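Local coordinates for sensor protein DivL (Caulobacter crescentus, PDB 4Q20) that is required for cell division and growth, acting in two-component signalling as a membrane-bound sensor kinase that phosphorylates the cell-cycle regulator CtrA, at residues A[124-129]-A[159-164]; A[202-207]-A[239-244]; A[96-101]-A[105-110]; A[63-68]-A[77-82]; A[48-53]-A[90-95]. All coordinates share one frame; numbering follows the deposited sequence.

Interaction 1 of 5, residues A[124-129]-A[159-164]; sequences QERALK and TLDHLV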
# COMPACT_ATOMS: atom_id res chain seq x y z
N GLN A 124 17.55 -4.08 17.85
CA GLN A 124 18.55 -3.00 17.75
C GLN A 124 19.27 -3.03 16.38
O GLN A 124 19.45 -1.98 15.76
CB GLN A 124 19.55 -3.12 18.89
CG GLN A 124 20.60 -2.01 18.93
CD GLN A 124 21.80 -2.37 19.77
OE1 GLN A 124 22.35 -3.48 19.67
NE2 GLN A 124 22.20 -1.46 20.63
N GLU A 125 19.66 -4.23 15.90
CA GLU A 125 20.36 -4.34 14.63
C GLU A 125 19.41 -4.14 13.43
O GLU A 125 19.87 -3.62 12.39
CB GLU A 125 21.16 -5.65 14.51
CG GLU A 125 20.37 -6.95 14.56
CD GLU A 125 21.22 -8.21 14.63
OE1 GLU A 125 22.05 -8.43 13.72
OE2 GLU A 125 21.05 -8.98 15.61
N ARG A 126 18.11 -4.52 13.55
CA ARG A 126 17.13 -4.32 12.47
C ARG A 126 16.82 -2.83 12.30
O ARG A 126 16.55 -2.38 11.18
CB ARG A 126 15.82 -5.10 12.72
CG ARG A 126 15.92 -6.62 12.51
CD ARG A 126 14.56 -7.32 12.61
NE ARG A 126 13.81 -6.96 13.82
CZ ARG A 126 13.76 -7.68 14.95
NH1 ARG A 126 14.41 -8.83 15.05
NH2 ARG A 126 13.04 -7.24 15.98
N ALA A 127 16.86 -2.05 13.40
CA ALA A 127 16.54 -0.62 13.37
C ALA A 127 17.77 0.29 13.27
O ALA A 127 17.61 1.48 12.99
CB ALA A 127 15.73 -0.26 14.60
N LEU A 128 18.99 -0.25 13.49
CA LEU A 128 20.26 0.47 13.46
C LEU A 128 20.41 1.43 12.25
O LEU A 128 20.83 2.57 12.46
CB LEU A 128 21.42 -0.54 13.46
CG LEU A 128 22.75 -0.06 14.03
CD1 LEU A 128 22.72 -0.04 15.55
CD2 LEU A 128 23.87 -0.96 13.59
N LYS A 129 20.06 1.00 11.02
CA LYS A 129 20.16 1.83 9.82
C LYS A 129 19.22 3.05 9.87
O LYS A 129 19.67 4.16 9.58
CB LYS A 129 19.90 1.00 8.54
CG LYS A 129 21.13 0.31 7.98
CD LYS A 129 20.85 -0.29 6.61
CE LYS A 129 21.98 -1.13 6.07
NZ LYS A 129 21.72 -1.61 4.68
N THR A 159 6.57 -6.80 18.00
CA THR A 159 6.18 -5.87 19.05
C THR A 159 7.32 -4.84 19.29
O THR A 159 7.08 -3.63 19.24
CB THR A 159 5.79 -6.64 20.34
OG1 THR A 159 4.59 -7.38 20.13
CG2 THR A 159 5.59 -5.72 21.53
N LEU A 160 8.55 -5.34 19.49
CA LEU A 160 9.72 -4.48 19.70
C LEU A 160 10.00 -3.60 18.50
O LEU A 160 10.29 -2.41 18.68
CB LEU A 160 10.94 -5.32 20.05
CG LEU A 160 10.85 -6.12 21.35
CD1 LEU A 160 12.06 -6.98 21.50
CD2 LEU A 160 10.65 -5.20 22.59
N ASP A 161 9.85 -4.14 17.29
CA ASP A 161 10.05 -3.37 16.08
C ASP A 161 9.14 -2.15 16.02
O ASP A 161 9.61 -1.04 15.72
CB ASP A 161 9.85 -4.24 14.84
CG ASP A 161 11.07 -5.05 14.43
OD1 ASP A 161 12.17 -4.82 15.01
OD2 ASP A 161 10.95 -5.89 13.49
N HIS A 162 7.84 -2.34 16.34
CA HIS A 162 6.85 -1.27 16.33
C HIS A 162 7.18 -0.21 17.35
O HIS A 162 7.07 0.97 17.02
CB HIS A 162 5.44 -1.80 16.56
CG HIS A 162 4.86 -2.37 15.32
ND1 HIS A 162 4.93 -3.72 15.04
CD2 HIS A 162 4.33 -1.74 14.26
CE1 HIS A 162 4.41 -3.87 13.85
NE2 HIS A 162 4.02 -2.70 13.34
N LEU A 163 7.63 -0.63 18.56
CA LEU A 163 8.00 0.29 19.62
C LEU A 163 9.27 1.09 19.30
O LEU A 163 9.31 2.28 19.58
CB LEU A 163 8.15 -0.45 20.96
CG LEU A 163 6.85 -0.99 21.59
CD1 LEU A 163 7.12 -1.66 22.91
CD2 LEU A 163 5.78 0.09 21.71
N VAL A 164 10.28 0.45 18.68
CA VAL A 164 11.54 1.11 18.28
C VAL A 164 11.31 2.14 17.14
O VAL A 164 11.89 3.23 17.19
CB VAL A 164 12.61 0.07 17.87
CG1 VAL A 164 13.84 0.73 17.27
CG2 VAL A 164 13.01 -0.80 19.07
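Arg126 and Asp161 form a salt bridge between two helices. The guanidinium comes at the carboxylate with its NE side, and two of its nitrogens converge on a single oxygen: NE donates to Asp161 OD1 over 2.9 Å, while Arg126 NH2 reaches the same OD1 at 2.7 Å with an N-H...O angle of 149°. OD1 lies in the guanidinium plane and serves NE through its syn lone pair; the NH2 donor stands well above the carboxylate plane. Because the two planes are turned 73° apart, the grip is not the flat two-oxygen clasp of a coplanar pair, and the further bond from Arg126 NE to Asp161 OD2 at 3.1 Å is weak. A bend at chi3 (-50°) in the arginine chain swings the guanidinium across the aspartate instead of letting it run on past.

One residue on, the helices come closer. Ala127 CB meets Val164 CG1 at 3.4 Å, a tight apolar contact at the point where the backbones are nearest, with 7.2 Å between the CA atoms of Ala127 and Val164. Both of these residues are buried and also rest on Leu138 of strand 137-141, while Leu160 continues the apolar seam against Leu119 and Ala123 of helix 116-133. The charged pair thus borders an interior made of small and branched residues.

On its far side, helix 153-170 reaches helix 222-232 through His162, which touches Leu225 and Val226. Helices laid side by side over a mixed sheet in this way are typical of the alpha/beta sandwich of GHKL ATPases, the Bergerat fold of histidine kinase catalytic domains.

Interaction 2 of 5, residues A[202-207]-A[239-244]; sequences HVQAHI and LESEPG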
# COMPACT_ATOMS: atom_id res chain seq x y z
N HIS A 202 -3.43 14.86 26.36
CA HIS A 202 -4.72 14.52 25.75
C HIS A 202 -4.66 13.27 24.87
O HIS A 202 -5.67 12.58 24.75
CB HIS A 202 -5.32 15.70 24.97
CG HIS A 202 -4.45 16.27 23.90
ND1 HIS A 202 -4.66 15.97 22.56
CD2 HIS A 202 -3.42 17.15 23.99
CE1 HIS A 202 -3.75 16.65 21.89
NE2 HIS A 202 -2.98 17.37 22.71
N VAL A 203 -3.50 12.96 24.27
CA VAL A 203 -3.41 11.77 23.43
C VAL A 203 -2.88 10.56 24.23
O VAL A 203 -3.03 9.43 23.76
CB VAL A 203 -2.65 11.97 22.08
CG1 VAL A 203 -3.33 13.02 21.20
CG2 VAL A 203 -1.19 12.31 22.28
N GLN A 204 -2.35 10.77 25.46
CA GLN A 204 -1.80 9.71 26.32
C GLN A 204 -2.81 8.58 26.66
O GLN A 204 -2.42 7.41 26.72
CB GLN A 204 -1.23 10.31 27.60
CG GLN A 204 0.27 10.60 27.48
CD GLN A 204 0.88 11.19 28.73
OE1 GLN A 204 1.27 12.37 28.76
NE2 GLN A 204 1.05 10.39 29.78
N ALA A 205 -4.09 8.93 26.82
CA ALA A 205 -5.17 7.98 27.15
C ALA A 205 -5.59 7.12 25.94
O ALA A 205 -6.13 6.02 26.12
CB ALA A 205 -6.39 8.72 27.69
N HIS A 206 -5.36 7.63 24.72
CA HIS A 206 -5.73 6.99 23.45
C HIS A 206 -4.51 6.53 22.65
O HIS A 206 -4.63 6.26 21.46
CB HIS A 206 -6.55 8.00 22.61
CG HIS A 206 -7.72 8.58 23.34
ND1 HIS A 206 -8.88 7.84 23.56
CD2 HIS A 206 -7.88 9.81 23.88
CE1 HIS A 206 -9.69 8.64 24.23
NE2 HIS A 206 -9.14 9.84 24.45
N ILE A 207 -3.35 6.42 23.30
CA ILE A 207 -2.11 6.10 22.59
C ILE A 207 -2.16 4.73 21.88
O ILE A 207 -1.60 4.62 20.79
CB ILE A 207 -0.85 6.29 23.51
CG1 ILE A 207 0.46 6.39 22.70
CG2 ILE A 207 -0.76 5.26 24.62
CD1 ILE A 207 0.63 7.68 21.83
N LEU A 239 2.27 3.30 28.93
CA LEU A 239 3.01 4.46 28.46
C LEU A 239 3.27 5.41 29.64
O LEU A 239 2.33 5.83 30.32
CB LEU A 239 2.29 5.21 27.32
CG LEU A 239 2.84 6.62 26.99
CD1 LEU A 239 4.29 6.56 26.43
CD2 LEU A 239 1.88 7.41 26.10
N GLU A 240 4.55 5.73 29.86
CA GLU A 240 5.00 6.70 30.84
C GLU A 240 5.58 7.85 30.05
O GLU A 240 6.58 7.67 29.35
CB GLU A 240 6.01 6.11 31.83
CG GLU A 240 6.00 6.85 33.17
CD GLU A 240 7.15 6.58 34.11
OE1 GLU A 240 8.32 6.57 33.65
OE2 GLU A 240 6.90 6.43 35.33
N SER A 241 4.90 9.01 30.07
CA SER A 241 5.36 10.15 29.28
C SER A 241 5.18 11.49 29.95
O SER A 241 4.30 11.68 30.80
CB SER A 241 4.64 10.18 27.93
OG SER A 241 5.17 11.21 27.11
N GLU A 242 6.01 12.43 29.53
CA GLU A 242 6.04 13.83 29.91
C GLU A 242 6.65 14.61 28.73
O GLU A 242 7.79 14.30 28.37
CB GLU A 242 6.81 14.04 31.23
CG GLU A 242 6.49 15.35 31.91
CD GLU A 242 7.16 16.57 31.30
OE1 GLU A 242 8.39 16.74 31.48
OE2 GLU A 242 6.46 17.36 30.62
N PRO A 243 5.91 15.59 28.10
CA PRO A 243 6.46 16.35 26.94
C PRO A 243 7.97 16.74 26.96
O PRO A 243 8.61 16.68 25.91
CB PRO A 243 5.58 17.61 26.92
CG PRO A 243 4.24 17.10 27.36
CD PRO A 243 4.51 16.01 28.38
N GLY A 244 8.51 17.07 28.14
CA GLY A 244 9.93 17.43 28.30
C GLY A 244 10.85 16.35 28.84
O GLY A 244 12.06 16.58 28.94
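The flat amide of Gln204 lies against Ser241, whose CB stands over one amide face, 4.0 Å from Gln204 CD. Ser241 O lies obliquely beyond the amide's outer rim, so it is the serine CB that covers the face. A second flat group, the imidazole of His206, belongs to the local turn: Ala205 CB lies 4.2 Å above one face of its ring plane, offset toward the rim, and His202 O sits at the ring edge, in plane.

These residues belong to the Bergerat fold of a GHKL ATPase domain, where segment 202-207 follows the glycine-containing G1 box and leads into the F box of histidine kinases. Segment 239-244 is the end of strand 236-241, an edge strand of the five-stranded sheet, and the turn after it.

Below the amide the contact becomes apolar and centres on one methyl. Leu239 CD2 lies 3.8 Å from Gln204 CG and 3.7 Å from Ile207 CG2, touching both side chains, each of which crosses the leucine at about a right angle. The leucine's CG is anti to the backbone N (chi1 167°), which sends that methyl off the strand and toward the turn. Val199 touches Gln204, Ile207 and Leu239 alike, and Phe249 of strand 247-254 lies against both Ile207 and Leu239, closing the apolar cluster inside the domain.

The polar end of Ser241 looks elsewhere: its OG is hydrogen-bonded to Val199 N. Farther along, the turn folds on itself through a weak but nearly straight bond from Gly244 N to Glu242 OE2, 3.2 Å long.

Interaction 3 of 5, residues A[96-101]-A[105-110]; sequences VLDMAQ and GEMALE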
# COMPACT_ATOMS: atom_id res chain seq x y z
N VAL A 96 -2.17 -3.95 8.92
CA VAL A 96 -3.57 -4.06 8.52
C VAL A 96 -3.96 -5.54 8.43
O VAL A 96 -5.02 -5.91 8.91
CB VAL A 96 -4.01 -3.27 7.26
CG1 VAL A 96 -4.01 -1.77 7.49
CG2 VAL A 96 -3.27 -3.63 5.99
N LEU A 97 -3.09 -6.37 7.86
CA LEU A 97 -3.31 -7.81 7.72
C LEU A 97 -3.29 -8.54 9.09
O LEU A 97 -4.13 -9.40 9.33
CB LEU A 97 -2.25 -8.46 6.81
CG LEU A 97 -2.25 -8.13 5.33
CD1 LEU A 97 -1.06 -8.85 4.65
CD2 LEU A 97 -3.56 -8.54 4.69
N ASP A 98 -2.33 -8.21 9.96
CA ASP A 98 -2.20 -8.84 11.27
C ASP A 98 -3.35 -8.43 12.21
O ASP A 98 -3.88 -9.28 12.92
CB ASP A 98 -0.83 -8.53 11.88
CG ASP A 98 0.32 -9.25 11.18
OD1 ASP A 98 0.07 -10.25 10.46
OD2 ASP A 98 1.47 -8.84 11.36
N MET A 99 -3.77 -7.16 12.15
CA MET A 99 -4.91 -6.66 12.92
C MET A 99 -6.23 -7.35 12.51
O MET A 99 -7.04 -7.66 13.39
CB MET A 99 -5.03 -5.14 12.75
CG MET A 99 -5.60 -4.45 13.98
SD MET A 99 -4.58 -4.60 15.51
CE MET A 99 -5.71 -5.45 16.52
N ALA A 100 -6.44 -7.62 11.20
CA ALA A 100 -7.64 -8.30 10.69
C ALA A 100 -7.68 -9.76 11.17
O ALA A 100 -8.74 -10.24 11.59
CB ALA A 100 -7.68 -8.24 9.17
N GLN A 101 -6.50 -10.43 11.17
CA GLN A 101 -6.29 -11.80 11.65
C GLN A 101 -6.64 -11.92 13.16
O GLN A 101 -7.31 -12.87 13.57
CB GLN A 101 -4.83 -12.18 11.39
CG GLN A 101 -4.56 -13.66 11.12
CD GLN A 101 -3.09 -14.00 11.28
OE1 GLN A 101 -2.21 -13.32 10.74
NE2 GLN A 101 -2.79 -15.05 12.03
N GLY A 105 -10.04 -13.52 15.24
CA GLY A 105 -9.65 -14.52 16.23
C GLY A 105 -8.87 -15.66 15.61
O GLY A 105 -8.87 -16.77 16.14
N GLU A 106 -8.20 -15.38 14.47
CA GLU A 106 -7.42 -16.33 13.68
C GLU A 106 -5.91 -16.28 13.99
O GLU A 106 -5.13 -16.96 13.33
CB GLU A 106 -7.64 -16.06 12.18
CG GLU A 106 -9.02 -16.40 11.65
CD GLU A 106 -9.33 -15.87 10.26
OE1 GLU A 106 -8.52 -15.09 9.70
OE2 GLU A 106 -10.42 -16.22 9.74
N MET A 107 -5.49 -15.49 14.99
CA MET A 107 -4.07 -15.49 15.30
C MET A 107 -3.81 -16.24 16.59
O MET A 107 -4.17 -15.77 17.67
CB MET A 107 -3.46 -14.10 15.37
CG MET A 107 -1.96 -14.17 15.44
SD MET A 107 -1.15 -12.59 15.57
CE MET A 107 -1.50 -11.88 13.94
N ALA A 108 -3.20 -17.41 16.44
CA ALA A 108 -2.79 -18.27 17.54
C ALA A 108 -1.28 -18.20 17.66
O ALA A 108 -0.57 -18.25 16.64
CB ALA A 108 -3.26 -19.70 17.30
N LEU A 109 -0.78 -18.02 18.89
CA LEU A 109 0.65 -17.90 19.14
C LEU A 109 1.32 -19.28 19.19
O LEU A 109 0.72 -20.26 19.63
CB LEU A 109 0.96 -17.12 20.45
CG LEU A 109 0.28 -15.77 20.70
CD1 LEU A 109 0.64 -15.25 22.07
CD2 LEU A 109 0.64 -14.74 19.63
N GLU A 110 2.59 -19.34 18.74
CA GLU A 110 3.47 -20.50 18.77
C GLU A 110 4.43 -20.33 19.96
O GLU A 110 5.52 -19.79 19.79
CB GLU A 110 4.25 -20.58 17.44
CG GLU A 110 3.43 -20.90 16.21
CD GLU A 110 4.29 -21.05 14.97
OE1 GLU A 110 4.56 -22.21 14.59
OE2 GLU A 110 4.74 -20.02 14.42
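Two torsion choices bring Gln101 and Met107 together. The glutamine's chi1 of -149° carries its CG away from the helix, and the chain then runs extended, holding the amide out from the flank of the last turns, beside the returning chain at Glu106 and Met107; in Met107 a trans course through chi1 and chi2 is followed by a bend at chi3 that folds CE back to the helix. The two side chains cross at about a right angle, with Met107 CE 3.6 Å from Gln101 OE1 and Met107 CB 3.5 Å from Gln101 NE2. The methyl also reaches one turn back, to 3.7 Å from Asp98 O.

Backbone and side chain of Gln101 both hold Glu106. Gln101 O accepts from Glu106 N at 2.8 Å, the donor nitrogen lying almost in line with the carbonyl. In return Gln101 NE2 donates to Glu106 O across 3.3 Å; the hydrogen points nearly straight at its target (175°), yet it comes from 50° above the carbonyl plane and misses the lone pairs. Gly105, with positive phi, is the first residue to leave the helix and makes this a Schellman motif at the end of helix 73-103.

Past it the chain runs on to strand 112-115, linking the helical hairpin to the ATPase domain. Arg155 of helix 153-170 touches both Gln101 and Met107 from that domain, and Asp98 OD2 bonds to Gln158 NE2 on the same helix.

One glutamine therefore supplies both an acceptor for the turn and a donor to the outgoing chain, closing a ring of two bonds with Glu106; this probably steadies the direction in which the linker departs.

Interaction 4 of 5, residues A[63-68]-A[77-82]; sequences ELLERA and NHVAAV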
# COMPACT_ATOMS: atom_id res chain seq x y z
N GLU A 63 13.14 10.09 -7.73
CA GLU A 63 13.28 11.00 -8.87
C GLU A 63 14.61 11.78 -8.77
O GLU A 63 15.24 12.04 -9.80
CB GLU A 63 12.08 11.96 -9.00
CG GLU A 63 10.83 11.29 -9.58
CD GLU A 63 9.60 12.16 -9.82
OE1 GLU A 63 9.55 13.30 -9.29
OE2 GLU A 63 8.66 11.68 -10.50
N LEU A 64 15.05 12.11 -7.53
CA LEU A 64 16.32 12.80 -7.29
C LEU A 64 17.49 11.88 -7.62
O LEU A 64 18.52 12.34 -8.10
CB LEU A 64 16.43 13.28 -5.83
CG LEU A 64 15.66 14.55 -5.40
CD1 LEU A 64 15.99 14.91 -3.98
CD2 LEU A 64 16.03 15.74 -6.24
N LEU A 65 17.32 10.56 -7.37
CA LEU A 65 18.33 9.54 -7.66
C LEU A 65 18.57 9.43 -9.15
O LEU A 65 19.73 9.35 -9.57
CB LEU A 65 17.89 8.17 -7.13
CG LEU A 65 18.35 7.77 -5.76
CD1 LEU A 65 17.68 6.48 -5.36
CD2 LEU A 65 19.84 7.59 -5.73
N GLU A 66 17.46 9.41 -9.95
CA GLU A 66 17.44 9.32 -11.41
C GLU A 66 18.30 10.41 -12.03
O GLU A 66 18.99 10.14 -13.01
CB GLU A 66 15.99 9.45 -11.93
CG GLU A 66 15.47 8.34 -12.84
CD GLU A 66 14.02 8.48 -13.28
OE1 GLU A 66 13.38 9.51 -12.96
OE2 GLU A 66 13.50 7.53 -13.92
N ARG A 67 18.28 11.64 -11.47
CA ARG A 67 19.06 12.79 -11.95
C ARG A 67 20.21 13.13 -10.95
O ARG A 67 20.31 14.25 -10.43
CB ARG A 67 18.15 14.02 -12.25
CG ARG A 67 17.11 14.37 -11.18
CD ARG A 67 16.19 15.50 -11.61
NE ARG A 67 15.58 16.18 -10.46
CZ ARG A 67 14.28 16.16 -10.16
NH1 ARG A 67 13.42 15.51 -10.93
NH2 ARG A 67 13.84 16.78 -9.07
N ALA A 68 21.09 12.12 -10.70
CA ALA A 68 22.25 12.21 -9.80
C ALA A 68 23.46 11.43 -10.36
O ALA A 68 23.29 10.30 -10.83
CB ALA A 68 21.89 11.67 -8.42
N ASN A 77 21.90 9.37 0.97
CA ASN A 77 20.84 9.92 1.82
C ASN A 77 19.47 9.83 1.13
O ASN A 77 18.46 9.63 1.79
CB ASN A 77 21.14 11.37 2.18
CG ASN A 77 22.36 11.50 3.07
OD1 ASN A 77 22.56 10.71 4.01
ND2 ASN A 77 23.19 12.51 2.81
N HIS A 78 19.47 9.95 -0.21
CA HIS A 78 18.27 9.83 -1.01
C HIS A 78 17.80 8.37 -1.02
O HIS A 78 16.61 8.13 -0.80
CB HIS A 78 18.54 10.36 -2.44
CG HIS A 78 18.87 11.82 -2.51
ND1 HIS A 78 18.79 12.66 -1.40
CD2 HIS A 78 19.28 12.56 -3.57
CE1 HIS A 78 19.15 13.86 -1.83
NE2 HIS A 78 19.43 13.85 -3.13
N VAL A 79 18.72 7.42 -1.21
CA VAL A 79 18.45 5.97 -1.18
C VAL A 79 17.86 5.58 0.19
O VAL A 79 16.81 4.94 0.25
CB VAL A 79 19.71 5.12 -1.48
CG1 VAL A 79 19.43 3.65 -1.25
CG2 VAL A 79 20.22 5.34 -2.89
N ALA A 80 18.53 6.00 1.28
CA ALA A 80 18.14 5.73 2.65
C ALA A 80 16.73 6.24 2.92
O ALA A 80 15.94 5.55 3.57
CB ALA A 80 19.13 6.36 3.59
N ALA A 81 16.38 7.41 2.37
CA ALA A 81 15.04 7.98 2.55
C ALA A 81 14.02 7.15 1.78
O ALA A 81 12.98 6.83 2.35
CB ALA A 81 15.00 9.44 2.16
N VAL A 82 14.37 6.67 0.58
CA VAL A 82 13.53 5.76 -0.21
C VAL A 82 13.30 4.43 0.54
O VAL A 82 12.16 3.99 0.67
CB VAL A 82 14.12 5.48 -1.64
CG1 VAL A 82 13.36 4.36 -2.35
CG2 VAL A 82 14.15 6.72 -2.49
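Leu64 approaches His78 from above the ring, beginning with its first side-chain carbon: CB lies 3.7 Å from His78 CD2. From there CG turns anti to the carbonyl carbon (chi1 -77°) and the chain carries CD1 out over the imidazole. That methyl stands 3.7 Å from His78 NE2 and a little farther from CE1, above the face but displaced toward the rim. Its distance to the ring centroid is 4.0 Å, at 22° from the ring normal, a CH-pi contact in which the leucine crosses the histidine at about a right angle.

The two segments face each other near the turn of the antiparallel helical hairpin of the HisKA domain. Helix 26-66 ends here and helix 73-103 has recently begun; in the dimer, hairpins from two subunits make the four-helix bundle characteristic of histidine kinases. The second subunit comes close on this level, where Glu66 OE1 forms a salt bridge with Arg83 NE of the neighbouring subunit and Val79 packs on Glu66 of that subunit.

Beside the ring, Leu65 packs on the buried Val79. Its two methyls straddle a single branch of that valine, CD2 at 3.6 Å and CD1 at 3.7 Å from Val79 CG2, while Leu65 CG stays 4.2 Å from His78 CB. Val79 offers CG2 because that branch is anti to the carbonyl carbon and thus lies beside the backbone N. Tyr61, one turn before Leu65, touches Ala81 and Val82 on the next turn of the partner helix. At the polar edge of the imidazole, His78 NE2 has a weak hydrogen bond with Arg74 NE.

Interaction 5 of 5, residues A[48-53]-A[90-95]; sequences SYELRT and ARSIDD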
# COMPACT_ATOMS: atom_id res chain seq x y z
N SER A 48 -5.70 4.47 3.58
CA SER A 48 -5.31 5.26 2.41
C SER A 48 -4.25 6.31 2.75
O SER A 48 -3.35 6.53 1.95
CB SER A 48 -6.54 5.95 1.82
OG SER A 48 -6.19 6.66 0.65
N TYR A 49 -4.39 6.98 3.90
CA TYR A 49 -3.44 7.99 4.34
C TYR A 49 -2.05 7.33 4.52
O TYR A 49 -1.04 7.84 4.06
CB TYR A 49 -3.93 8.68 5.64
CG TYR A 49 -2.98 9.74 6.15
CD1 TYR A 49 -3.00 11.04 5.64
CD2 TYR A 49 -2.00 9.42 7.09
CE1 TYR A 49 -2.08 11.99 6.07
CE2 TYR A 49 -1.06 10.36 7.51
CZ TYR A 49 -1.11 11.65 7.00
OH TYR A 49 -0.21 12.60 7.45
N GLU A 50 -2.04 6.17 5.14
CA GLU A 50 -0.85 5.35 5.37
C GLU A 50 -0.25 4.79 4.08
O GLU A 50 0.89 4.37 4.08
CB GLU A 50 -1.20 4.18 6.29
CG GLU A 50 -1.40 4.51 7.76
CD GLU A 50 -1.34 3.26 8.61
OE1 GLU A 50 -2.10 2.30 8.32
OE2 GLU A 50 -0.47 3.19 9.51
N LEU A 51 -0.99 4.72 2.98
CA LEU A 51 -0.42 4.23 1.72
C LEU A 51 0.20 5.36 0.93
O LEU A 51 1.28 5.20 0.39
CB LEU A 51 -1.46 3.51 0.85
CG LEU A 51 -2.20 2.29 1.44
CD1 LEU A 51 -3.11 1.68 0.40
CD2 LEU A 51 -1.24 1.25 2.01
N ARG A 52 -0.50 6.51 0.88
CA ARG A 52 -0.15 7.69 0.08
C ARG A 52 0.96 8.58 0.68
O ARG A 52 1.69 9.20 -0.08
CB ARG A 52 -1.40 8.54 -0.17
CG ARG A 52 -2.42 7.97 -1.19
CD ARG A 52 -3.61 8.92 -1.42
NE ARG A 52 -4.44 9.04 -0.21
CZ ARG A 52 -4.35 10.03 0.70
NH1 ARG A 52 -3.50 11.03 0.52
NH2 ARG A 52 -5.12 10.01 1.78
N THR A 53 1.07 8.66 2.01
CA THR A 53 2.11 9.50 2.64
C THR A 53 3.55 8.90 2.39
O THR A 53 4.36 9.62 1.81
CB THR A 53 1.80 9.72 4.13
OG1 THR A 53 0.46 10.22 4.25
CG2 THR A 53 2.78 10.66 4.79
N ALA A 90 5.45 -1.02 3.93
CA ALA A 90 5.43 -2.47 4.15
C ALA A 90 4.90 -2.83 5.56
O ALA A 90 4.06 -3.71 5.68
CB ALA A 90 6.83 -3.05 3.96
N ARG A 91 5.36 -2.14 6.60
CA ARG A 91 4.90 -2.35 7.98
C ARG A 91 3.43 -1.99 8.15
O ARG A 91 2.71 -2.75 8.79
CB ARG A 91 5.71 -1.55 8.98
CG ARG A 91 7.13 -2.04 9.10
CD ARG A 91 7.71 -1.47 10.37
NE ARG A 91 9.16 -1.31 10.25
CZ ARG A 91 9.76 -0.16 9.96
NH1 ARG A 91 9.04 0.96 9.77
NH2 ARG A 91 11.08 -0.10 9.88
N SER A 92 2.97 -0.89 7.55
CA SER A 92 1.57 -0.50 7.59
C SER A 92 0.67 -1.58 6.97
O SER A 92 -0.36 -1.90 7.56
CB SER A 92 1.35 0.84 6.88
OG SER A 92 2.11 1.87 7.49
N ILE A 93 1.06 -2.17 5.82
CA ILE A 93 0.32 -3.26 5.16
C ILE A 93 0.31 -4.53 6.06
O ILE A 93 -0.74 -5.14 6.27
CB ILE A 93 0.87 -3.56 3.75
CG1 ILE A 93 0.68 -2.31 2.82
CG2 ILE A 93 0.18 -4.81 3.17
CD1 ILE A 93 1.35 -2.46 1.44
N ASP A 94 1.48 -4.87 6.64
CA ASP A 94 1.57 -6.01 7.55
C ASP A 94 0.67 -5.80 8.78
O ASP A 94 -0.02 -6.73 9.18
CB ASP A 94 3.00 -6.30 7.99
CG ASP A 94 3.89 -7.00 6.97
OD1 ASP A 94 3.35 -7.55 5.97
OD2 ASP A 94 5.12 -7.02 7.18
N ASP A 95 0.62 -4.56 9.31
CA ASP A 95 -0.23 -4.20 10.44
C ASP A 95 -1.70 -4.36 10.14
O ASP A 95 -2.41 -4.87 11.01
CB ASP A 95 0.00 -2.76 10.89
CG ASP A 95 1.39 -2.41 11.43
OD1 ASP A 95 2.22 -3.34 11.61
OD2 ASP A 95 1.67 -1.18 11.59
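Ser92 OG, hydrogen-bonded to Gln88 O one turn earlier in its own helix, lies 3.5 Å from Glu50 OE2 on the facing helix. That pair is the polar half of the contact, and Ser92 CB supports it, 4.0 Å from Glu50 CD. The serine's OG is anti to the carbonyl carbon (chi1 -59°), which tucks the hydroxyl beside the backbone N, where the carbonyl of the preceding turn is within its grasp. Glu50 extends beyond CG to bring its carboxylate alongside, and Phe211, in the F-box loop of the ATPase domain, touches it.

The apolar half is lighter: Leu51 CD2 meets Ile93 CG1 at 4.1 Å, the two chains crossing at about a right angle. Val47 of the second subunit packs on both, so these residues face the centre of the four-helix bundle built by two HisKA hairpins.

Tyr49, the experimentally established phosphorylation site, unmodified here, takes the H-box position where histidine kinases carry the phospho-accepting histidine. Its carbonyl oxygen is held twice by Thr53, from opposite faces of its plane: Thr53 OG1 donates at 2.8 Å and Thr53 N at 3.1 Å. The same hydroxyl lies 3.4 Å above the tyrosine ring plane, over its centre. Arg52 NE, donating to Ser48 OG at 3.1 Å, bridges the same helical turn.

Since Ser92 spends its proton on Gln88 O, its approach to Glu50 is a close polar neighbourhood and not a bond of its own; the two helices meet here through light van der Waals and polar contacts, while the hydrogen bonding of the serine and threonine hydroxyls stays within each helix.

Overall arrangement
Along the chain, interaction 5 opens first and encloses interaction 4; interactions 3, 1 and 2 follow in series. Interactions 4 and 5 both join helix 26-66 to helix 73-103, with centres about 21 Å apart along the hairpin, and both touch the second subunit. Interaction 3 uses the far end of helix 73-103, about 17 Å between centres from interaction 5, where the chain leaves for the ATPase domain. Interactions 1 and 2 lie in that domain, their centres about 21 Å apart, one between two helices over the sheet, the other at one of its edge strands. Interactions 1 and 5 touch through His162 NE2 and Asp95 OD1, 2.6 Å apart, probably hydrogen-bonded, which ties the ATPase domain to the dimerising hairpin.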